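Local coordinates for protein DNA methyltransferase (Nicotiana tabacum, PDB 4ONQ) that probably methylates cytosine at C5 in DNA, as a plant de novo DNA methyltransferase of the DRM type, here its catalytic domain with the inhibitor sinefungin bound, at residues A[90-95]-A[248-253]; A[214-219]-A[244-249]; A[73-78]-A[183-188]; A[218-223]-A[307-312]. The protein carries 5 engineered substitutions. All coordinates share one frame; numbering follows the deposited sequence.

Interaction 1. Residues A[90-95]-A[248-253]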
loop_
_atom_site.group_PDB
_atom_site.type_symbol
_atom_site.label_atom_id
_atom_site.label_comp_id
_atom_site.label_asym_id
_atom_site.label_seq_id
_atom_site.Cartn_x
_atom_site.Cartn_y
_atom_site.Cartn_z
ATOM N N ASN A 90 13.972 -5.840 -14.809
ATOM C CA ASN A 90 12.885 -6.603 -15.418
ATOM C C ASN A 90 11.588 -6.535 -14.617
ATOM O O ASN A 90 10.878 -7.532 -14.470
ATOM C CB ASN A 90 13.300 -8.053 -15.670
ATOM C CG ASN A 90 14.551 -8.159 -16.518
ATOM O OD1 ASN A 90 14.695 -7.462 -17.524
ATOM N ND2 ASN A 90 15.471 -9.024 -16.108
ATOM N N ARG A 91 11.294 -5.348 -14.096
ATOM C CA ARG A 91 10.041 -5.093 -13.404
ATOM C C ARG A 91 8.987 -4.708 -14.425
ATOM O O ARG A 91 9.255 -3.927 -15.335
ATOM C CB ARG A 91 10.203 -3.942 -12.413
ATOM C CG ARG A 91 11.043 -4.252 -11.198
ATOM C CD ARG A 91 11.321 -2.979 -10.418
ATOM N NE ARG A 91 11.800 -3.260 -9.071
ATOM C CZ ARG A 91 12.123 -2.327 -8.182
ATOM N NH1 ARG A 91 12.020 -1.040 -8.501
ATOM N NH2 ARG A 91 12.547 -2.680 -6.974
ATOM N N PHE A 92 7.789 -5.257 -14.277
ATOM C CA PHE A 92 6.673 -4.881 -15.133
ATOM C C PHE A 92 5.470 -4.487 -14.275
ATOM O O PHE A 92 5.289 -5.015 -13.179
ATOM C CB PHE A 92 6.330 -6.009 -16.116
ATOM C CG PHE A 92 6.009 -7.329 -15.459
ATOM C CD1 PHE A 92 4.703 -7.656 -15.131
ATOM C CD2 PHE A 92 7.013 -8.248 -15.186
ATOM C CE1 PHE A 92 4.401 -8.872 -14.532
ATOM C CE2 PHE A 92 6.720 -9.466 -14.585
ATOM C CZ PHE A 92 5.413 -9.778 -14.259
ATOM N N PRO A 93 4.661 -3.534 -14.755
ATOM C CA PRO A 93 3.488 -3.101 -13.990
ATOM C C PRO A 93 2.263 -3.974 -14.241
ATOM O O PRO A 93 2.220 -4.727 -15.208
ATOM C CB PRO A 93 3.236 -1.691 -14.522
ATOM C CG PRO A 93 3.704 -1.750 -15.936
ATOM C CD PRO A 93 4.882 -2.697 -15.949
ATOM N N LEU A 94 1.289 -3.873 -13.342
ATOM C CA LEU A 94 -0.015 -4.491 -13.514
ATOM C C LEU A 94 -0.739 -3.773 -14.648
ATOM O O LEU A 94 -0.652 -2.549 -14.772
ATOM C CB LEU A 94 -0.811 -4.344 -12.219
ATOM C CG LEU A 94 -1.225 -5.584 -11.423
ATOM C CD1 LEU A 94 -0.176 -6.661 -11.490
ATOM C CD2 LEU A 94 -1.501 -5.192 -9.972
ATOM N N PHE A 95 -1.487 -4.485 -15.462
ATOM C CA PHE A 95 -2.137 -3.857 -16.587
ATOM C C PHE A 95 -3.637 -4.135 -16.606
ATOM O O PHE A 95 -4.057 -5.167 -16.181
ATOM C CB PHE A 95 -1.419 -4.235 -17.889
ATOM C CG PHE A 95 -1.762 -3.354 -19.029
ATOM C CD1 PHE A 95 -1.016 -2.247 -19.321
ATOM C CD2 PHE A 95 -2.883 -3.608 -19.804
ATOM C CE1 PHE A 95 -1.383 -1.415 -20.357
ATOM C CE2 PHE A 95 -3.247 -2.771 -20.828
ATOM C CZ PHE A 95 -2.494 -1.683 -21.109
ATOM N N TYR A 248 -1.370 -11.985 -6.367
ATOM C CA TYR A 248 -2.466 -12.597 -7.107
ATOM C C TYR A 248 -2.692 -11.911 -8.447
ATOM O O TYR A 248 -2.902 -12.569 -9.465
ATOM C CB TYR A 248 -3.745 -12.586 -6.279
ATOM C CG TYR A 248 -4.980 -12.985 -7.052
ATOM C CD1 TYR A 248 -5.247 -14.317 -7.332
ATOM C CD2 TYR A 248 -5.884 -12.025 -7.494
ATOM C CE1 TYR A 248 -6.382 -14.686 -8.033
ATOM C CE2 TYR A 248 -7.021 -12.382 -8.192
ATOM C CZ TYR A 248 -7.266 -13.716 -8.455
ATOM O OH TYR A 248 -8.396 -14.077 -9.154
ATOM N N ARG A 249 -2.639 -10.586 -8.458
ATOM C CA ARG A 249 -2.876 -9.849 -9.693
ATOM C C ARG A 249 -1.714 -10.035 -10.659
ATOM O O ARG A 249 -1.865 -9.875 -11.869
ATOM C CB ARG A 249 -3.118 -8.371 -9.399
ATOM C CG ARG A 249 -4.390 -8.131 -8.608
ATOM C CD ARG A 249 -4.692 -6.661 -8.454
ATOM N NE ARG A 249 -4.887 -6.006 -9.746
ATOM C CZ ARG A 249 -4.905 -4.688 -9.911
ATOM N NH1 ARG A 249 -4.735 -3.884 -8.864
ATOM N NH2 ARG A 249 -5.085 -4.179 -11.121
ATOM N N LEU A 250 -0.559 -10.389 -10.104
ATOM C CA LEU A 250 0.641 -10.642 -10.885
ATOM C C LEU A 250 0.567 -12.015 -11.537
ATOM O O LEU A 250 1.363 -12.342 -12.417
ATOM C CB LEU A 250 1.881 -10.559 -9.994
ATOM C CG LEU A 250 2.382 -9.160 -9.640
ATOM C CD1 LEU A 250 3.462 -9.217 -8.572
ATOM C CD2 LEU A 250 2.902 -8.479 -10.877
ATOM N N GLY A 251 -0.393 -12.822 -11.102
ATOM C CA GLY A 251 -0.535 -14.163 -11.631
ATOM C C GLY A 251 0.474 -15.112 -11.014
ATOM O O GLY A 251 0.743 -16.183 -11.550
ATOM N N ILE A 252 1.039 -14.708 -9.882
ATOM C CA ILE A 252 1.945 -15.564 -9.137
ATOM C C ILE A 252 1.142 -16.476 -8.218
ATOM O O ILE A 252 0.429 -16.004 -7.341
ATOM C CB ILE A 252 2.927 -14.738 -8.301
ATOM C CG1 ILE A 252 3.723 -13.792 -9.209
ATOM C CG2 ILE A 252 3.847 -15.654 -7.523
ATOM C CD1 ILE A 252 4.650 -12.843 -8.461
ATOM N N PRO A 253 1.235 -17.765 -8.410
ATOM C CA PRO A 253 0.411 -18.658 -7.632
ATOM C C PRO A 253 0.812 -18.639 -6.184
ATOM O O PRO A 253 1.962 -18.533 -5.871
ATOM C CB PRO A 253 0.660 -20.019 -8.265
ATOM C CG PRO A 253 1.545 -19.787 -9.388
ATOM C CD PRO A 253 2.203 -18.491 -9.222
#
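Leu94, Arg249 and Leu250 carry the meeting of the loop 90-95 with the end of helix 242-249, and together they illustrate how an arginine can serve an apolar contact with its flat head. The methyl CD2 of Leu94 stands over the centre of one face of the Arg249 guanidinium, 3.4 Å from CZ, so the cationic group is met on its broad side. A bend at chi3 (61°) in the otherwise extended arginine chain folds the head back over the leucine, and Arg249 CB also lies 3.6 Å from Leu94 CD2. The other leucine branch serves the next residue: Leu94 CD1 packs against Leu250 CD2 at 3.6 Å, the two side chains crossing at about a right angle. Phe92 adds the outer margin, its CE1 coming within 4.0 Å of that same Leu250 CD2. With an alanine in place of Arg249, Leu94 CD2 would probably lose the flat surface against which it packs, leaving a gap beside the leucine. No hydrogen bond joins the two segments. The helix closes in a Schellman motif, with Gly251 at positive phi and its N bonded to Tyr248 O at 3.0 Å, which turns the chain toward strand 254-260. Helix 213-220 borders both sides of the contact: Ala217 touches Leu94, Leu220 touches Leu250, and Ser221 OG is hydrogen-bonded to Phe92 N.

Interaction 2. Residues A[214-219]-A[244-249]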
loop_
_atom_site.group_PDB
_atom_site.type_symbol
_atom_site.label_atom_id
_atom_site.label_comp_id
_atom_site.label_asym_id
_atom_site.label_seq_id
_atom_site.Cartn_x
_atom_site.Cartn_y
_atom_site.Cartn_z
ATOM N N ASP A 214 -0.780 -1.463 -6.809
ATOM C CA ASP A 214 -0.078 -1.364 -8.094
ATOM C C ASP A 214 1.431 -1.155 -7.895
ATOM O O ASP A 214 2.257 -1.716 -8.628
ATOM C CB ASP A 214 -0.651 -0.230 -8.958
ATOM C CG ASP A 214 -2.150 -0.362 -9.201
ATOM O OD1 ASP A 214 -2.545 -1.098 -10.128
ATOM O OD2 ASP A 214 -2.937 0.292 -8.480
ATOM N N THR A 215 1.775 -0.350 -6.893
ATOM C CA THR A 215 3.163 -0.045 -6.549
ATOM C C THR A 215 3.897 -1.311 -6.090
ATOM O O THR A 215 4.938 -1.721 -6.650
ATOM C CB THR A 215 3.211 1.018 -5.406
ATOM O OG1 THR A 215 2.368 2.127 -5.738
ATOM C CG2 THR A 215 4.625 1.523 -5.171
ATOM N N VAL A 216 3.329 -1.935 -5.065
ATOM C CA VAL A 216 3.881 -3.158 -4.512
ATOM C C VAL A 216 4.006 -4.241 -5.583
ATOM O O VAL A 216 5.013 -4.941 -5.648
ATOM C CB VAL A 216 3.019 -3.674 -3.358
ATOM C CG1 VAL A 216 3.539 -5.017 -2.869
ATOM C CG2 VAL A 216 2.992 -2.655 -2.232
ATOM N N ALA A 217 2.993 -4.361 -6.432
ATOM C CA ALA A 217 3.004 -5.381 -7.474
ATOM C C ALA A 217 4.111 -5.096 -8.472
ATOM O O ALA A 217 4.751 -6.019 -8.976
ATOM C CB ALA A 217 1.666 -5.451 -8.177
ATOM N N TYR A 218 4.328 -3.815 -8.760
ATOM C CA TYR A 218 5.432 -3.432 -9.631
ATOM C C TYR A 218 6.747 -3.925 -9.050
ATOM O O TYR A 218 7.601 -4.422 -9.782
ATOM C CB TYR A 218 5.480 -1.921 -9.841
ATOM C CG TYR A 218 6.589 -1.460 -10.767
ATOM C CD1 TYR A 218 6.527 -1.699 -12.137
ATOM C CD2 TYR A 218 7.688 -0.771 -10.273
ATOM C CE1 TYR A 218 7.533 -1.267 -12.985
ATOM C CE2 TYR A 218 8.697 -0.340 -11.112
ATOM C CZ TYR A 218 8.616 -0.590 -12.464
ATOM O OH TYR A 218 9.627 -0.157 -13.295
ATOM N N HIS A 219 6.915 -3.804 -7.735
ATOM C CA HIS A 219 8.145 -4.339 -7.138
ATOM C C HIS A 219 8.225 -5.877 -7.103
ATOM O O HIS A 219 9.283 -6.452 -7.360
ATOM C CB HIS A 219 8.397 -3.743 -5.756
ATOM C CG HIS A 219 8.491 -2.250 -5.762
ATOM N ND1 HIS A 219 8.212 -1.480 -4.653
ATOM C CD2 HIS A 219 8.818 -1.383 -6.749
ATOM C CE1 HIS A 219 8.368 -0.204 -4.956
ATOM N NE2 HIS A 219 8.737 -0.117 -6.221
ATOM N N GLU A 244 -0.783 -10.024 -0.734
ATOM C CA GLU A 244 -1.392 -11.203 -1.332
ATOM C C GLU A 244 -2.150 -10.841 -2.608
ATOM O O GLU A 244 -2.116 -11.577 -3.596
ATOM C CB GLU A 244 -2.320 -11.890 -0.322
ATOM C CG GLU A 244 -1.628 -12.395 0.952
ATOM C CD GLU A 244 -1.412 -11.313 2.013
ATOM O OE1 GLU A 244 -1.354 -10.118 1.660
ATOM O OE2 GLU A 244 -1.300 -11.664 3.207
ATOM N N VAL A 245 -2.820 -9.695 -2.584
ATOM C CA VAL A 245 -3.566 -9.220 -3.739
ATOM C C VAL A 245 -2.617 -8.813 -4.858
ATOM O O VAL A 245 -2.899 -9.041 -6.033
ATOM C CB VAL A 245 -4.497 -8.047 -3.366
ATOM C CG1 VAL A 245 -5.125 -7.429 -4.607
ATOM C CG2 VAL A 245 -5.576 -8.526 -2.413
ATOM N N ALA A 246 -1.488 -8.219 -4.488
ATOM C CA ALA A 246 -0.459 -7.883 -5.465
ATOM C C ALA A 246 0.067 -9.148 -6.159
ATOM O O ALA A 246 0.101 -9.217 -7.385
ATOM C CB ALA A 246 0.674 -7.112 -4.802
ATOM N N LEU A 247 0.465 -10.148 -5.374
ATOM C CA LEU A 247 0.939 -11.414 -5.931
ATOM C C LEU A 247 -0.119 -12.067 -6.803
ATOM O O LEU A 247 0.187 -12.638 -7.850
ATOM C CB LEU A 247 1.336 -12.380 -4.819
ATOM C CG LEU A 247 2.488 -11.919 -3.930
ATOM C CD1 LEU A 247 2.595 -12.820 -2.706
ATOM C CD2 LEU A 247 3.791 -11.905 -4.722
ATOM N N TYR A 248 -1.370 -11.985 -6.367
ATOM C CA TYR A 248 -2.466 -12.597 -7.107
ATOM C C TYR A 248 -2.692 -11.911 -8.447
ATOM O O TYR A 248 -2.902 -12.569 -9.465
ATOM C CB TYR A 248 -3.745 -12.586 -6.279
ATOM C CG TYR A 248 -4.980 -12.985 -7.052
ATOM C CD1 TYR A 248 -5.247 -14.317 -7.332
ATOM C CD2 TYR A 248 -5.884 -12.025 -7.494
ATOM C CE1 TYR A 248 -6.382 -14.686 -8.033
ATOM C CE2 TYR A 248 -7.021 -12.382 -8.192
ATOM C CZ TYR A 248 -7.266 -13.716 -8.455
ATOM O OH TYR A 248 -8.396 -14.077 -9.154
ATOM N N ARG A 249 -2.639 -10.586 -8.458
ATOM C CA ARG A 249 -2.876 -9.849 -9.693
ATOM C C ARG A 249 -1.714 -10.035 -10.659
ATOM O O ARG A 249 -1.865 -9.875 -11.869
ATOM C CB ARG A 249 -3.118 -8.371 -9.399
ATOM C CG ARG A 249 -4.390 -8.131 -8.608
ATOM C CD ARG A 249 -4.692 -6.661 -8.454
ATOM N NE ARG A 249 -4.887 -6.006 -9.746
ATOM C CZ ARG A 249 -4.905 -4.688 -9.911
ATOM N NH1 ARG A 249 -4.735 -3.884 -8.864
ATOM N NH2 ARG A 249 -5.085 -4.179 -11.121
#
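Ala217 and Ala246 meet where helices 213-220 and 242-249 cross in the class I methyltransferase fold, a Rossmann-like sheet flanked by helices. The short helical segments cross at -61°, their axes approaching to 8.6 Å. In the tight part, Ala217 CB lies 3.9 Å from Ala246 CB, and the CA atoms of the two residues are only 4.7 Å apart, a closeness that their small side chains make possible. Val216 packs beside them: its CG1, held anti to the backbone N (chi1 175°), reaches Ala246 CB at 4.0 Å. Ala246 is thus the bump received between two successive residues of the other helix. All three residues are buried, and no hydrogen bond crosses between the segments.

The looser side lies toward the partly exposed Arg249, whose guanidinium is obliquely placed to the carboxylate of Asp214. This salt bridge is long and probably adds little beyond a general electrostatic attraction. The acid has a firmer partner within its own region of chain, since Asp214 OD2 is hydrogen-bonded to Gln212 NE2. Its other oxygen looks to the arginine: Asp214 OD1 stands 3.8 Å from Arg249 NH1, with the carboxylate and guanidinium planes 82° apart.

Interaction 3. Residues A[73-78]-A[183-188]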
loop_
_atom_site.group_PDB
_atom_site.type_symbol
_atom_site.label_atom_id
_atom_site.label_comp_id
_atom_site.label_asym_id
_atom_site.label_seq_id
_atom_site.Cartn_x
_atom_site.Cartn_y
_atom_site.Cartn_z
ATOM N N PHE A 73 1.591 5.544 -9.842
ATOM C CA PHE A 73 0.881 4.291 -10.053
ATOM C C PHE A 73 -0.634 4.448 -10.007
ATOM O O PHE A 73 -1.369 3.566 -10.456
ATOM C CB PHE A 73 1.349 3.237 -9.051
ATOM C CG PHE A 73 2.795 2.863 -9.206
ATOM C CD1 PHE A 73 3.161 1.765 -9.962
ATOM C CD2 PHE A 73 3.790 3.620 -8.607
ATOM C CE1 PHE A 73 4.489 1.418 -10.109
ATOM C CE2 PHE A 73 5.118 3.281 -8.755
ATOM C CZ PHE A 73 5.466 2.177 -9.505
ATOM N N CYS A 74 -1.094 5.575 -9.475
ATOM C CA CYS A 74 -2.523 5.829 -9.342
ATOM C C CYS A 74 -2.758 7.316 -9.164
ATOM O O CYS A 74 -1.822 8.107 -9.229
ATOM C CB CYS A 74 -3.110 5.068 -8.154
ATOM S SG CYS A 74 -2.435 5.586 -6.560
ATOM N N ALA A 75 -4.011 7.690 -8.934
ATOM C CA ALA A 75 -4.380 9.095 -8.854
ATOM C C ALA A 75 -4.250 9.674 -7.444
ATOM O O ALA A 75 -4.697 10.787 -7.185
ATOM C CB ALA A 75 -5.782 9.295 -9.385
ATOM N N ALA A 76 -3.650 8.960 -6.523
ATOM C CA ALA A 76 -3.418 9.455 -5.191
ATOM C C ALA A 76 -1.986 9.267 -4.739
ATOM O O ALA A 76 -1.415 8.236 -4.898
ATOM C CB ALA A 76 -4.356 8.808 -4.201
ATOM N N ALA A 77 -1.418 10.296 -4.150
ATOM C CA ALA A 77 -0.069 10.239 -3.662
ATOM C C ALA A 77 0.142 9.366 -2.437
ATOM O O ALA A 77 -0.650 9.342 -1.546
ATOM C CB ALA A 77 0.426 11.628 -3.399
ATOM N N ARG A 78 1.229 8.636 -2.427
ATOM C CA ARG A 78 1.642 7.947 -1.255
ATOM C C ARG A 78 3.144 7.766 -1.251
ATOM O O ARG A 78 3.677 7.102 -2.093
ATOM C CB ARG A 78 0.948 6.617 -1.214
ATOM C CG ARG A 78 0.951 5.927 0.099
ATOM C CD ARG A 78 0.062 4.733 -0.024
ATOM N NE ARG A 78 -0.385 4.240 1.256
ATOM C CZ ARG A 78 -1.450 4.671 1.898
ATOM N NH1 ARG A 78 -1.760 4.141 3.034
ATOM N NH2 ARG A 78 -2.205 5.608 1.410
ATOM N N GLU A 183 -10.996 2.007 -2.265
ATOM C CA GLU A 183 -10.642 0.649 -2.662
ATOM C C GLU A 183 -10.021 0.630 -4.042
ATOM O O GLU A 183 -8.993 -0.013 -4.262
ATOM C CB GLU A 183 -11.871 -0.252 -2.668
ATOM C CG GLU A 183 -12.264 -0.790 -1.308
ATOM C CD GLU A 183 -13.600 -1.505 -1.347
ATOM O OE1 GLU A 183 -14.294 -1.402 -2.387
ATOM O OE2 GLU A 183 -13.952 -2.166 -0.343
ATOM N N MET A 184 -10.632 1.339 -4.983
ATOM C CA MET A 184 -10.082 1.299 -6.319
ATOM C C MET A 184 -8.794 2.112 -6.433
ATOM O O MET A 184 -7.889 1.733 -7.171
ATOM C CB MET A 184 -11.116 1.687 -7.369
ATOM C CG MET A 184 -11.389 3.143 -7.482
ATOM S SD MET A 184 -11.006 3.659 -9.150
ATOM C CE MET A 184 -9.378 4.341 -8.924
ATOM N N LEU A 185 -8.695 3.207 -5.684
ATOM C CA LEU A 185 -7.473 4.004 -5.704
ATOM C C LEU A 185 -6.275 3.195 -5.198
ATOM O O LEU A 185 -5.158 3.356 -5.684
ATOM C CB LEU A 185 -7.639 5.285 -4.888
ATOM C CG LEU A 185 -8.536 6.352 -5.510
ATOM C CD1 LEU A 185 -8.746 7.489 -4.537
ATOM C CD2 LEU A 185 -7.959 6.849 -6.822
ATOM N N LEU A 186 -6.517 2.316 -4.233
ATOM C CA LEU A 186 -5.452 1.490 -3.673
ATOM C C LEU A 186 -5.183 0.199 -4.453
ATOM O O LEU A 186 -4.230 -0.513 -4.153
ATOM C CB LEU A 186 -5.739 1.176 -2.206
ATOM C CG LEU A 186 -5.679 2.408 -1.299
ATOM C CD1 LEU A 186 -6.196 2.081 0.082
ATOM C CD2 LEU A 186 -4.249 2.945 -1.232
ATOM N N GLY A 187 -6.014 -0.100 -5.450
ATOM C CA GLY A 187 -5.807 -1.274 -6.281
ATOM C C GLY A 187 -6.508 -2.531 -5.791
ATOM O O GLY A 187 -6.183 -3.639 -6.211
ATOM N N PHE A 188 -7.472 -2.362 -4.894
ATOM C CA PHE A 188 -8.225 -3.494 -4.370
ATOM C C PHE A 188 -9.465 -3.757 -5.206
ATOM O O PHE A 188 -10.022 -2.840 -5.808
ATOM C CB PHE A 188 -8.598 -3.261 -2.902
ATOM C CG PHE A 188 -7.443 -3.436 -1.955
ATOM C CD1 PHE A 188 -7.073 -4.701 -1.516
ATOM C CD2 PHE A 188 -6.714 -2.339 -1.514
ATOM C CE1 PHE A 188 -6.001 -4.863 -0.644
ATOM C CE2 PHE A 188 -5.644 -2.495 -0.651
ATOM C CZ PHE A 188 -5.290 -3.756 -0.211
#
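Cys74 and Leu185 bring the loop 73-78 against the last turn of helix 179-186, in a buried contact that combines a polar approach with apolar packing. The polar part centres on the carbonyl of Leu185. Cys74 SG approaches Leu185 O to 3.6 Å, as does Cys74 CB, without a hydrogen bond being made across the segments; the oxygen is instead bonded by Gln212 NE2. With SG placed between the backbone N and carbonyl carbon (chi1 64°), the sulfur also accepts a fairly straight bond from Ala76 N at 3.6 Å, 162° at the hydrogen, which ties down the loop's own turn. An alanine at Cys74 would probably leave the Ala76 N-H without this acceptor and open a gap beside the Leu185 carbonyl.

The apolar packing is made at longer distances, with Ala75 CB touching Leu185 CD2 at 4.2 Å. A methyl meets a charged group where Leu186 CD2 approaches the Arg78 guanidinium obliquely, 4.3 Å from Arg78 NH2. That arginine's principal polar partner is Gly208 O, bonded through NH1.

Gly187 at positive phi ends the helix in a Schellman motif, after which Phe188 touches Val213. The loop connects strands 66-69 and 79-84, and the contact borders helices 200-208 and 213-220: Leu186 rests on Leu207, while Phe73 reaches Thr215.

Interaction 4. Residues A[218-223]-A[307-312]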
loop_
_atom_site.group_PDB
_atom_site.type_symbol
_atom_site.label_atom_id
_atom_site.label_comp_id
_atom_site.label_asym_id
_atom_site.label_seq_id
_atom_site.Cartn_x
_atom_site.Cartn_y
_atom_site.Cartn_z
ATOM N N TYR A 218 4.328 -3.815 -8.760
ATOM C CA TYR A 218 5.432 -3.432 -9.631
ATOM C C TYR A 218 6.747 -3.925 -9.050
ATOM O O TYR A 218 7.601 -4.422 -9.782
ATOM C CB TYR A 218 5.480 -1.921 -9.841
ATOM C CG TYR A 218 6.589 -1.460 -10.767
ATOM C CD1 TYR A 218 6.527 -1.699 -12.137
ATOM C CD2 TYR A 218 7.688 -0.771 -10.273
ATOM C CE1 TYR A 218 7.533 -1.267 -12.985
ATOM C CE2 TYR A 218 8.697 -0.340 -11.112
ATOM C CZ TYR A 218 8.616 -0.590 -12.464
ATOM O OH TYR A 218 9.627 -0.157 -13.295
ATOM N N HIS A 219 6.915 -3.804 -7.735
ATOM C CA HIS A 219 8.145 -4.339 -7.138
ATOM C C HIS A 219 8.225 -5.877 -7.103
ATOM O O HIS A 219 9.283 -6.452 -7.360
ATOM C CB HIS A 219 8.397 -3.743 -5.756
ATOM C CG HIS A 219 8.491 -2.250 -5.762
ATOM N ND1 HIS A 219 8.212 -1.480 -4.653
ATOM C CD2 HIS A 219 8.818 -1.383 -6.749
ATOM C CE1 HIS A 219 8.368 -0.204 -4.956
ATOM N NE2 HIS A 219 8.737 -0.117 -6.221
ATOM N N LEU A 220 7.112 -6.539 -6.798
ATOM C CA LEU A 220 7.103 -7.994 -6.645
ATOM C C LEU A 220 7.064 -8.735 -7.977
ATOM O O LEU A 220 7.211 -9.954 -8.010
ATOM C CB LEU A 220 5.912 -8.441 -5.791
ATOM C CG LEU A 220 5.833 -7.935 -4.350
ATOM C CD1 LEU A 220 4.573 -8.449 -3.645
ATOM C CD2 LEU A 220 7.072 -8.340 -3.579
ATOM N N SER A 221 6.855 -8.008 -9.069
ATOM C CA SER A 221 6.658 -8.639 -10.373
ATOM C C SER A 221 7.850 -9.499 -10.789
ATOM O O SER A 221 7.691 -10.475 -11.517
ATOM C CB SER A 221 6.375 -7.586 -11.445
ATOM O OG SER A 221 7.504 -6.766 -11.660
ATOM N N VAL A 222 9.035 -9.139 -10.305
ATOM C CA VAL A 222 10.254 -9.898 -10.568
ATOM C C VAL A 222 10.184 -11.324 -10.023
ATOM O O VAL A 222 11.002 -12.170 -10.378
ATOM C CB VAL A 222 11.492 -9.215 -9.948
ATOM C CG1 VAL A 222 11.627 -7.786 -10.454
ATOM C CG2 VAL A 222 11.406 -9.239 -8.425
ATOM N N LEU A 223 9.209 -11.591 -9.160
ATOM C CA LEU A 223 9.088 -12.904 -8.539
ATOM C C LEU A 223 8.376 -13.915 -9.422
ATOM O O LEU A 223 8.489 -15.119 -9.196
ATOM C CB LEU A 223 8.359 -12.810 -7.201
ATOM C CG LEU A 223 9.050 -12.007 -6.107
ATOM C CD1 LEU A 223 8.274 -12.133 -4.798
ATOM C CD2 LEU A 223 10.484 -12.480 -5.944
ATOM N N PHE A 307 10.007 -20.348 3.526
ATOM C CA PHE A 307 9.338 -19.152 3.024
ATOM C C PHE A 307 10.124 -18.496 1.896
ATOM O O PHE A 307 11.325 -18.265 2.012
ATOM C CB PHE A 307 9.106 -18.146 4.151
ATOM C CG PHE A 307 8.057 -18.575 5.127
ATOM C CD1 PHE A 307 6.732 -18.669 4.735
ATOM C CD2 PHE A 307 8.393 -18.890 6.432
ATOM C CE1 PHE A 307 5.761 -19.075 5.628
ATOM C CE2 PHE A 307 7.425 -19.286 7.333
ATOM C CZ PHE A 307 6.107 -19.383 6.930
ATOM N N ASP A 308 9.438 -18.200 0.802
ATOM C CA ASP A 308 10.081 -17.579 -0.342
ATOM C C ASP A 308 10.131 -16.071 -0.148
ATOM O O ASP A 308 11.129 -15.425 -0.458
ATOM C CB ASP A 308 9.330 -17.934 -1.626
ATOM C CG ASP A 308 9.278 -19.434 -1.875
ATOM O OD1 ASP A 308 8.187 -19.961 -2.184
ATOM O OD2 ASP A 308 10.335 -20.090 -1.770
ATOM N N LEU A 309 9.047 -15.521 0.387
ATOM C CA LEU A 309 8.937 -14.088 0.608
ATOM C C LEU A 309 8.369 -13.796 1.995
ATOM O O LEU A 309 7.369 -14.385 2.400
ATOM C CB LEU A 309 8.046 -13.460 -0.469
ATOM C CG LEU A 309 7.655 -11.988 -0.280
ATOM C CD1 LEU A 309 8.874 -11.084 -0.338
ATOM C CD2 LEU A 309 6.628 -11.574 -1.307
ATOM N N VAL A 310 9.020 -12.904 2.731
ATOM C CA VAL A 310 8.404 -12.344 3.923
ATOM C C VAL A 310 8.183 -10.857 3.699
ATOM O O VAL A 310 9.089 -10.136 3.286
ATOM C CB VAL A 310 9.189 -12.653 5.226
ATOM C CG1 VAL A 310 10.620 -13.038 4.920
ATOM C CG2 VAL A 310 9.106 -11.491 6.209
ATOM N N ILE A 311 6.975 -10.401 3.935
ATOM C CA ILE A 311 6.593 -9.060 3.601
ATOM C C ILE A 311 5.779 -8.455 4.729
ATOM O O ILE A 311 4.930 -9.081 5.266
ATOM C CB ILE A 311 5.809 -9.057 2.271
ATOM C CG1 ILE A 311 5.236 -7.703 1.945
ATOM C CG2 ILE A 311 4.683 -10.046 2.319
ATOM C CD1 ILE A 311 4.654 -7.610 0.576
ATOM N N GLY A 312 6.099 -7.231 5.088
ATOM C CA GLY A 312 5.384 -6.506 6.091
ATOM C C GLY A 312 5.349 -5.022 5.895
ATOM O O GLY A 312 6.214 -4.453 5.340
#
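Leu309 projects from strand 309-312 into the hollow between Leu220 and Leu223, two leucines that lie three residues apart and so share one side of the helical turn formed by 220-223. The single methyl CD2 of Leu309 does the filling: it lies 3.9 Å from Leu223 CD1 and 4.0 Å from Leu220 CD2. Both helical leucines cross Leu309 at about a right angle, so the methyls meet as end groups and the chains do not run alongside one another. The strand residue reaches the hollow because its CG is anti to the backbone N (chi1 172°), which carries the branched end out toward the helix.

Two places along the strand, on the same face, Ile311 supplies a second and shallower bump. Its CD1 comes within 4.3 Å of Leu220 CD1, so that Leu220 reaches both strand side chains, one branch to each. Every touching residue is buried and the contact is wholly apolar.

Strand 309-312 is an inner strand of the mixed sheet, between strands 39-45 and 231-236. Phe39 touches both Leu223 and Leu309, Tyr41 and Val233 adjoin Ile311, and helix 337-352 packs on Val310, which points to the sheet's other face.

How the interactions relate
Helix 213-220 with its continuation is the common element: it supplies one segment to interaction 2 and one to interaction 4, and touches both sides of interaction 1. Interactions 1 and 2 share the end of helix 242-249, their centres about 6 Å apart, while interaction 4 lies about 9 Å from interaction 2. Interaction 3 is more remote, its centre about 12 Å from that of interaction 2 and about 19 Å from that of interaction 4, yet Phe73 reaches Tyr218. Along the chain, interaction 3 closes before interactions 2 and 4 open, whereas interaction 1 spans from the early loop to helix 242-249. Early and late sequence are thereby joined around one helix beside the sheet of the catalytic domain.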